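Galactose mutarotase-like protein (Clostridium acetobutylicum, PDB 3OS7) probably binds carbohydrates and may act as an aldose 1-epimerase, interconverting the anomers of a sugar. Local coordinates at residues A[203-208]-A[286-291]. Sequence-based numbering, arbitrary orientation.
Sequences VKISID and LVIWND
Ile205 meets Leu286 with both of its branches and Ile288 with CD1 alone, this methyl touching a terminal methyl of each. Its CD1 lies 3.9 Å from Leu286 CD2 and 4.0 Å from Ile288 CD1, while the shorter branch, CG2, meets the other methyl of the leucine, CD1, at 4.0 Å. The fork of Leu286 therefore touches each arm of Ile205 with a different methyl, and the two side chains cross at a slant. Strands 203-205 and 286-289 run nearly antiparallel (165°), their axes 10.6 Å apart at closest approach and no hydrogen bond between them. Both belong to strands that pair with strand 246-256, and their buried apolar side chains face one another within the β-sandwich architecture expected of the galactose mutarotase family. In Ile288, CG1 lies anti to the backbone N (chi1 177°) and chi2 is also near anti (168°), which puts CD1 at the far end of an extended chain, against Ile205 and, more loosely, Val203, whose CG1 is 4.3 Å away. Tyr233, from a loop, packs against both Ile205 and Ile288, while Ile300 of strand 297-303 flanks Leu286. Beyond Ile205 the chain bends through an inverse gamma turn centred on Ser206, Ile207 N bonding to Ile205 O at 2.8 Å.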
# COMPACT_ATOMS: atom_id res chain seq x y z
N VAL A 203 -10.96 8.19 -10.87
CA VAL A 203 -9.79 7.32 -10.67
C VAL A 203 -9.39 6.61 -11.98
O VAL A 203 -10.22 5.99 -12.63
CB VAL A 203 -10.01 6.29 -9.55
CG1 VAL A 203 -8.79 5.35 -9.46
CG2 VAL A 203 -10.17 7.02 -8.19
N LYS A 204 -8.11 6.74 -12.36
CA LYS A 204 -7.53 5.98 -13.49
C LYS A 204 -6.51 5.01 -12.93
O LYS A 204 -5.86 5.31 -11.94
CB LYS A 204 -6.86 6.91 -14.49
CG LYS A 204 -7.84 7.89 -15.14
CD LYS A 204 -7.12 9.00 -15.89
CE LYS A 204 -8.12 9.89 -16.60
NZ LYS A 204 -7.44 10.88 -17.47
N ILE A 205 -6.42 3.85 -13.54
CA ILE A 205 -5.50 2.80 -13.12
C ILE A 205 -5.01 2.09 -14.37
O ILE A 205 -5.81 1.76 -15.24
CB ILE A 205 -6.16 1.73 -12.21
CG1 ILE A 205 -6.87 2.35 -11.01
CG2 ILE A 205 -5.11 0.70 -11.73
CD1 ILE A 205 -7.75 1.33 -10.22
N SER A 206 -3.71 1.77 -14.42
CA SER A 206 -3.13 1.13 -15.62
C SER A 206 -3.38 -0.38 -15.60
O SER A 206 -2.46 -1.18 -15.46
CB SER A 206 -1.63 1.46 -15.71
OG SER A 206 -0.91 1.02 -14.58
N ILE A 207 -4.65 -0.76 -15.74
CA ILE A 207 -5.06 -2.13 -15.63
C ILE A 207 -4.80 -2.89 -16.92
O ILE A 207 -4.84 -2.31 -18.01
CB ILE A 207 -6.55 -2.26 -15.24
CG1 ILE A 207 -7.48 -1.60 -16.28
CG2 ILE A 207 -6.78 -1.68 -13.84
CD1 ILE A 207 -9.00 -1.90 -16.09
N ASP A 208 -4.52 -4.18 -16.76
CA ASP A 208 -4.36 -5.13 -17.85
C ASP A 208 -5.63 -5.97 -17.92
O ASP A 208 -6.50 -5.69 -18.74
CB ASP A 208 -3.11 -5.98 -17.57
CG ASP A 208 -2.75 -6.90 -18.73
OD1 ASP A 208 -3.42 -6.86 -19.79
OD2 ASP A 208 -1.75 -7.64 -18.58
N LEU A 286 -3.37 -5.25 -8.41
CA LEU A 286 -3.90 -4.16 -7.62
C LEU A 286 -5.34 -4.44 -7.28
O LEU A 286 -6.11 -4.95 -8.13
CB LEU A 286 -3.78 -2.87 -8.42
CG LEU A 286 -4.31 -1.59 -7.77
CD1 LEU A 286 -3.46 -0.43 -8.23
CD2 LEU A 286 -5.78 -1.35 -8.10
N VAL A 287 -5.69 -4.13 -6.04
CA VAL A 287 -7.06 -4.21 -5.55
C VAL A 287 -7.52 -2.77 -5.35
O VAL A 287 -6.79 -1.95 -4.81
CB VAL A 287 -7.19 -5.02 -4.25
CG1 VAL A 287 -8.58 -4.79 -3.59
CG2 VAL A 287 -6.90 -6.49 -4.53
N ILE A 288 -8.71 -2.46 -5.86
CA ILE A 288 -9.34 -1.19 -5.56
C ILE A 288 -10.57 -1.53 -4.72
O ILE A 288 -11.37 -2.40 -5.09
CB ILE A 288 -9.69 -0.34 -6.80
CG1 ILE A 288 -10.43 0.93 -6.37
CG2 ILE A 288 -10.47 -1.15 -7.89
CD1 ILE A 288 -10.59 1.97 -7.42
N TRP A 289 -10.72 -0.86 -3.60
CA TRP A 289 -11.80 -1.09 -2.66
C TRP A 289 -12.16 0.26 -2.05
O TRP A 289 -11.30 0.90 -1.46
CB TRP A 289 -11.36 -2.06 -1.58
CG TRP A 289 -12.33 -2.21 -0.44
CD1 TRP A 289 -13.51 -2.90 -0.44
CD2 TRP A 289 -12.18 -1.69 0.90
NE1 TRP A 289 -14.11 -2.83 0.80
CE2 TRP A 289 -13.30 -2.10 1.64
CE3 TRP A 289 -11.20 -0.89 1.53
CZ2 TRP A 289 -13.48 -1.75 2.99
CZ3 TRP A 289 -11.39 -0.55 2.86
CH2 TRP A 289 -12.51 -0.97 3.57
N ASN A 290 -13.41 0.69 -2.21
CA ASN A 290 -13.79 2.03 -1.74
C ASN A 290 -14.70 2.03 -0.49
O ASN A 290 -15.30 3.05 -0.22
CB ASN A 290 -14.44 2.83 -2.86
CG ASN A 290 -15.79 2.25 -3.29
OD1 ASN A 290 -16.20 1.19 -2.82
ND2 ASN A 290 -16.47 2.95 -4.22
N ASP A 291 -14.79 0.89 0.22
CA ASP A 291 -15.56 0.79 1.45
C ASP A 291 -16.99 1.34 1.27
O ASP A 291 -17.42 2.19 2.02
CB ASP A 291 -14.83 1.54 2.58
CG ASP A 291 -15.30 1.12 3.99
OD1 ASP A 291 -16.24 0.30 4.10
OD2 ASP A 291 -14.72 1.62 4.99